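Local coordinates for acetyl-CoA C-acetyltransferase (Syntrophomonas wolfei subsp. wolfei, PDB 7N7Z), which probably catalyses the reversible condensation of two acetyl-CoA molecules into acetoacetyl-CoA and free CoA, at residues 166-171 with 292-297; 274-279 with 370-375. All coordinates share one frame; numbering follows the deposited sequence.

Contact 1. Residues 166-171 with 292-297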
loop_
_atom_site.group_PDB
_atom_site.type_symbol
_atom_site.label_atom_id
_atom_site.label_comp_id
_atom_site.label_asym_id
_atom_site.label_seq_id
_atom_site.Cartn_x
_atom_site.Cartn_y
_atom_site.Cartn_z
ATOM N N GLU B 166 -22.549 -5.955 -23.095
ATOM C CA GLU B 166 -22.577 -5.186 -24.335
ATOM C C GLU B 166 -22.418 -6.100 -25.543
ATOM O O GLU B 166 -23.012 -5.855 -26.600
ATOM C CB GLU B 166 -21.476 -4.123 -24.323
ATOM C CG GLU B 166 -21.736 -2.933 -23.405
ATOM C CD GLU B 166 -22.998 -2.162 -23.755
ATOM O OE1 GLU B 166 -23.665 -2.518 -24.749
ATOM O OE2 GLU B 166 -23.320 -1.194 -23.033
ATOM N N ASN B 167 -21.621 -7.163 -25.407
ATOM C CA ASN B 167 -21.477 -8.119 -26.498
ATOM C C ASN B 167 -22.802 -8.810 -26.795
ATOM O O ASN B 167 -23.174 -8.985 -27.961
ATOM C CB ASN B 167 -20.401 -9.153 -26.160
ATOM C CG ASN B 167 -18.995 -8.571 -26.165
ATOM O OD1 ASN B 167 -18.184 -8.887 -25.294
ATOM N ND2 ASN B 167 -18.696 -7.733 -27.151
ATOM N N ILE B 168 -23.532 -9.208 -25.750
ATOM C CA ILE B 168 -24.825 -9.854 -25.956
ATOM C C ILE B 168 -25.793 -8.892 -26.632
ATOM O O ILE B 168 -26.531 -9.272 -27.550
ATOM C CB ILE B 168 -25.381 -10.377 -24.618
ATOM C CG1 ILE B 168 -24.738 -11.724 -24.276
ATOM C CG2 ILE B 168 -26.904 -10.493 -24.680
ATOM C CD1 ILE B 168 -25.131 -12.273 -22.919
ATOM N N ALA B 169 -25.810 -7.633 -26.187
ATOM C CA ALA B 169 -26.672 -6.642 -26.823
ATOM C C ALA B 169 -26.311 -6.467 -28.292
ATOM O O ALA B 169 -27.196 -6.357 -29.149
ATOM C CB ALA B 169 -26.574 -5.309 -26.083
ATOM N N GLU B 170 -25.013 -6.444 -28.602
ATOM C CA GLU B 170 -24.585 -6.290 -29.988
ATOM C C GLU B 170 -24.984 -7.500 -30.826
ATOM O O GLU B 170 -25.586 -7.355 -31.897
ATOM C CB GLU B 170 -23.072 -6.079 -30.044
ATOM C CG GLU B 170 -22.618 -4.691 -29.627
ATOM C CD GLU B 170 -21.216 -4.371 -30.109
ATOM O OE1 GLU B 170 -20.351 -5.272 -30.065
ATOM O OE2 GLU B 170 -20.981 -3.221 -30.537
ATOM N N LYS B 171 -24.652 -8.704 -30.354
ATOM C CA LYS B 171 -24.912 -9.909 -31.137
ATOM C C LYS B 171 -26.389 -10.028 -31.491
ATOM O O LYS B 171 -26.746 -10.226 -32.657
ATOM C CB LYS B 171 -24.441 -11.144 -30.366
ATOM C CG LYS B 171 -24.656 -12.457 -31.105
ATOM C CD LYS B 171 -24.449 -13.655 -30.192
ATOM C CE LYS B 171 -24.836 -14.949 -30.892
ATOM N NZ LYS B 171 -24.788 -16.122 -29.976
ATOM N N MET B 292 -20.628 -14.595 -21.477
ATOM C CA MET B 292 -20.992 -15.402 -20.317
ATOM C C MET B 292 -22.464 -15.262 -19.959
ATOM O O MET B 292 -23.048 -16.176 -19.364
ATOM C CB MET B 292 -20.123 -15.012 -19.115
ATOM C CG MET B 292 -19.990 -13.507 -18.866
ATOM S SD MET B 292 -21.489 -12.743 -18.213
ATOM C CE MET B 292 -21.538 -13.452 -16.571
ATOM N N GLY B 293 -23.083 -14.135 -20.315
ATOM C CA GLY B 293 -24.455 -13.892 -19.904
ATOM C C GLY B 293 -25.433 -14.941 -20.392
ATOM O O GLY B 293 -26.481 -15.150 -19.775
ATOM N N LEU B 294 -25.113 -15.615 -21.493
ATOM C CA LEU B 294 -26.022 -16.589 -22.084
ATOM C C LEU B 294 -25.952 -17.959 -21.418
ATOM O O LEU B 294 -26.637 -18.881 -21.873
ATOM C CB LEU B 294 -25.728 -16.735 -23.579
ATOM C CG LEU B 294 -25.675 -15.427 -24.372
ATOM C CD1 LEU B 294 -25.149 -15.672 -25.778
ATOM C CD2 LEU B 294 -27.048 -14.772 -24.414
ATOM N N GLY B 295 -25.154 -18.113 -20.365
ATOM C CA GLY B 295 -24.997 -19.383 -19.694
ATOM C C GLY B 295 -26.308 -20.049 -19.321
ATOM O O GLY B 295 -26.509 -21.244 -19.562
ATOM N N PRO B 296 -27.224 -19.295 -18.708
ATOM C CA PRO B 296 -28.520 -19.889 -18.341
ATOM C C PRO B 296 -29.268 -20.482 -19.522
ATOM O O PRO B 296 -30.065 -21.409 -19.335
ATOM C CB PRO B 296 -29.283 -18.711 -17.719
ATOM C CG PRO B 296 -28.218 -17.783 -17.236
ATOM C CD PRO B 296 -27.094 -17.910 -18.222
ATOM N N ALA B 297 -29.035 -19.978 -20.736
ATOM C CA ALA B 297 -29.717 -20.519 -21.905
ATOM C C ALA B 297 -29.213 -21.906 -22.278
ATOM O O ALA B 297 -29.880 -22.607 -23.047
ATOM C CB ALA B 297 -29.555 -19.570 -23.092
#
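Ile168 meets Gly293 and Leu294 with no ring, amide side chain or carboxylate at the junction, so there are no side-chain faces or edges to be covered and the core of the contact is aliphatic. Ile168 and Leu294 reach toward each other tip to tip. CD1 of Ile168 comes to 3.5 Å from CD2 of Leu294 and equally near CG of the same leucine, fitting against the root of its fork. One carbon back, Ile168 CG1 stands 3.8 Å from Leu294 CG. The isoleucine achieves this reach because CG1 lies anti to its carbonyl carbon (chi1 -81°) and CD1 then continues the chain in an extended line (chi2 175°).

The same methyl group abuts the backbone of the 3-10 turn, with Ile168 CD1 3.5 Å from Gly293 CA, again a tight approach. A CB built on Gly293 would clash with this methyl, so the lack of a side chain lets the helix come close. Lys171 runs fully extended beside the pair and brings NZ to 4.2 Å from Leu294 CD1, a loose contact on the solvent side. With alanine at Ile168, CG1, CG2 and CD1 would be missing, which would probably open a gap over Gly293 and leave the fork of Leu294 with one partner fewer.

Helix 161-172, probably part of the loop domain as in other thiolases, thus rests on the turn leading into helix 296-307. Gly293 O is hydrogen-bonded to Gln326, while Met292 and Pro296 touch Cys388, the predicted proton acceptor. With no polar bond between the two segments, their fit depends on shape and the burial of hydrocarbon, and a single methyl group fills the closest part of a junction beside the predicted active site.

Contact 2. Residues 274-279 with 370-375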
loop_
_atom_site.group_PDB
_atom_site.type_symbol
_atom_site.label_atom_id
_atom_site.label_comp_id
_atom_site.label_asym_id
_atom_site.label_seq_id
_atom_site.Cartn_x
_atom_site.Cartn_y
_atom_site.Cartn_z
ATOM N N LYS B 274 -39.021 -31.317 9.288
ATOM C CA LYS B 274 -39.881 -31.043 8.148
ATOM C C LYS B 274 -39.030 -30.740 6.924
ATOM O O LYS B 274 -38.381 -29.683 6.884
ATOM C CB LYS B 274 -40.807 -29.866 8.457
ATOM C CG LYS B 274 -41.791 -29.524 7.341
ATOM C CD LYS B 274 -41.610 -28.094 6.844
ATOM C CE LYS B 274 -42.610 -27.140 7.477
ATOM N NZ LYS B 274 -42.297 -25.717 7.147
ATOM N N PRO B 275 -38.990 -31.612 5.914
ATOM C CA PRO B 275 -38.253 -31.276 4.688
ATOM C C PRO B 275 -39.015 -30.248 3.864
ATOM O O PRO B 275 -40.193 -30.436 3.548
ATOM C CB PRO B 275 -38.138 -32.619 3.958
ATOM C CG PRO B 275 -39.302 -33.412 4.443
ATOM C CD PRO B 275 -39.564 -32.970 5.861
ATOM N N LEU B 276 -38.334 -29.154 3.520
ATOM C CA LEU B 276 -38.987 -28.068 2.797
ATOM C C LEU B 276 -39.115 -28.373 1.309
ATOM O O LEU B 276 -40.169 -28.132 0.713
ATOM C CB LEU B 276 -38.220 -26.764 3.014
ATOM C CG LEU B 276 -37.883 -26.440 4.472
ATOM C CD1 LEU B 276 -37.202 -25.086 4.591
ATOM C CD2 LEU B 276 -39.134 -26.481 5.326
ATOM N N MET B 277 -38.059 -28.894 0.689
ATOM C CA MET B 277 -38.137 -29.311 -0.703
ATOM C C MET B 277 -36.988 -30.267 -0.990
ATOM O O MET B 277 -36.030 -30.369 -0.219
ATOM C CB MET B 277 -38.119 -28.107 -1.653
ATOM C CG MET B 277 -36.860 -27.270 -1.600
ATOM S SD MET B 277 -36.908 -25.929 -2.806
ATOM C CE MET B 277 -35.487 -24.964 -2.303
ATOM N N LYS B 278 -37.104 -30.971 -2.112
ATOM C CA LYS B 278 -36.189 -32.045 -2.474
ATOM C C LYS B 278 -35.395 -31.653 -3.712
ATOM O O LYS B 278 -35.970 -31.198 -4.707
ATOM C CB LYS B 278 -36.954 -33.346 -2.735
ATOM C CG LYS B 278 -36.174 -34.377 -3.542
ATOM C CD LYS B 278 -36.726 -35.785 -3.343
ATOM C CE LYS B 278 -38.223 -35.828 -3.586
ATOM N NZ LYS B 278 -38.754 -37.215 -3.707
ATOM N N LEU B 279 -34.080 -31.837 -3.647
ATOM C CA LEU B 279 -33.231 -31.617 -4.808
ATOM C C LEU B 279 -33.652 -32.535 -5.946
ATOM O O LEU B 279 -33.702 -33.759 -5.784
ATOM C CB LEU B 279 -31.769 -31.865 -4.436
ATOM C CG LEU B 279 -30.746 -31.745 -5.568
ATOM C CD1 LEU B 279 -30.692 -30.321 -6.102
ATOM C CD2 LEU B 279 -29.374 -32.190 -5.087
ATOM N N SER B 370 -34.843 -17.629 -2.259
ATOM C CA SER B 370 -36.003 -16.855 -2.689
ATOM C C SER B 370 -36.953 -17.706 -3.519
ATOM O O SER B 370 -38.177 -17.574 -3.400
ATOM C CB SER B 370 -35.548 -15.630 -3.479
ATOM O OG SER B 370 -34.858 -14.719 -2.643
ATOM N N MET B 371 -36.411 -18.587 -4.363
ATOM C CA MET B 371 -37.257 -19.480 -5.146
ATOM C C MET B 371 -38.200 -20.262 -4.241
ATOM O O MET B 371 -39.419 -20.264 -4.447
ATOM C CB MET B 371 -36.389 -20.434 -5.970
ATOM C CG MET B 371 -37.177 -21.430 -6.819
ATOM S SD MET B 371 -36.200 -22.877 -7.269
ATOM C CE MET B 371 -36.184 -23.747 -5.707
ATOM N N TYR B 372 -37.651 -20.935 -3.226
ATOM C CA TYR B 372 -38.485 -21.743 -2.344
ATOM C C TYR B 372 -39.595 -20.908 -1.716
ATOM O O TYR B 372 -40.777 -21.258 -1.799
ATOM C CB TYR B 372 -37.643 -22.387 -1.243
ATOM C CG TYR B 372 -38.489 -22.803 -0.059
ATOM C CD1 TYR B 372 -39.249 -23.964 -0.102
ATOM C CD2 TYR B 372 -38.551 -22.022 1.088
ATOM C CE1 TYR B 372 -40.034 -24.344 0.967
ATOM C CE2 TYR B 372 -39.338 -22.392 2.163
ATOM C CZ TYR B 372 -40.076 -23.555 2.097
ATOM O OH TYR B 372 -40.861 -23.930 3.164
ATOM N N TYR B 373 -39.229 -19.803 -1.065
ATOM C CA TYR B 373 -40.216 -19.027 -0.325
ATOM C C TYR B 373 -41.280 -18.430 -1.235
ATOM O O TYR B 373 -42.389 -18.149 -0.767
ATOM C CB TYR B 373 -39.515 -17.933 0.478
ATOM C CG TYR B 373 -39.012 -18.423 1.817
ATOM C CD1 TYR B 373 -39.875 -18.558 2.896
ATOM C CD2 TYR B 373 -37.678 -18.766 1.998
ATOM C CE1 TYR B 373 -39.423 -19.010 4.119
ATOM C CE2 TYR B 373 -37.216 -19.218 3.218
ATOM C CZ TYR B 373 -38.093 -19.340 4.275
ATOM O OH TYR B 373 -37.639 -19.790 5.492
ATOM N N GLU B 374 -40.976 -18.234 -2.519
ATOM C CA GLU B 374 -42.020 -17.846 -3.460
ATOM C C GLU B 374 -42.926 -19.029 -3.781
ATOM O O GLU B 374 -44.146 -18.867 -3.907
ATOM C CB GLU B 374 -41.401 -17.279 -4.737
ATOM C CG GLU B 374 -42.418 -16.691 -5.707
ATOM C CD GLU B 374 -43.050 -15.406 -5.198
ATOM O OE1 GLU B 374 -42.685 -14.954 -4.091
ATOM O OE2 GLU B 374 -43.912 -14.845 -5.909
ATOM N N LEU B 375 -42.350 -20.226 -3.914
ATOM C CA LEU B 375 -43.173 -21.425 -4.035
ATOM C C LEU B 375 -44.117 -21.547 -2.846
ATOM O O LEU B 375 -45.314 -21.813 -3.008
ATOM C CB LEU B 375 -42.289 -22.669 -4.137
ATOM C CG LEU B 375 -41.393 -22.844 -5.365
ATOM C CD1 LEU B 375 -40.664 -24.179 -5.276
ATOM C CD2 LEU B 375 -42.188 -22.752 -6.654
#
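Met277 and Leu276 meet Tyr372 chiefly through apolar contacts. CE of Met277 lies 3.5 Å from Tyr372 CB, at the root of the tyrosine, and 3.7 Å from Met371 CE. Met277 sends CG between its backbone N and carbonyl carbon (chi1 62°) and then runs straight out to the helix, whereas Met371 bends at its last torsion (chi3 75°), turning its methyl toward the strand. Farther along the ring, Leu276 crosses Tyr372 at about a right angle, its CB 3.7 Å from CE1 and its CD2 3.8 Å from the phenolic OH of that tyrosine.

A Met-aromatic contact adds to these: Met277 SD sits 5.3 Å from the centroid of the Tyr372 ring, in an oblique approach 71° off the ring normal. Within the helix, the Tyr372 ring also meets its neighbour, its CD2 standing 3.5 Å above one face of Tyr373, offset toward the rim.

Backbone hydrogen bonds tie Leu276 and Met277 to Val10 of strand 8-20. Trp399 of strand 394-400 touches both methionines, and Met13 touches Met277 and Tyr372. Helix 360-378 therefore packs against strands 8-20, 277-285 and 394-400 through sulfur, methyl, methylene and ring atoms; Met277 meets both the methyl of Met371 and the CB and ring of Tyr372, a fit that depends on dispersion and shape instead of polar bonds.

The centres of contacts 1 and 2 lie 29 Å apart, and their nearest atoms are about 13 Å apart, so the two do not touch. Along the chain their segments alternate: 166-171, then 274-279, 292-297 and finally 370-375. Strand 277-285 and helix 296-307 are consecutive elements, so the chain passes from contact 2 into contact 1 within about a dozen residues. Contact 1 joins the N-terminal and C-terminal thiolase domains beside the predicted active site, whereas contact 2 lies wholly within the C-terminal domain and packs a helix on the large mixed sheet. One continuous run of chain thus bears both a sheet-helix packing and a turn beside the predicted Cys388.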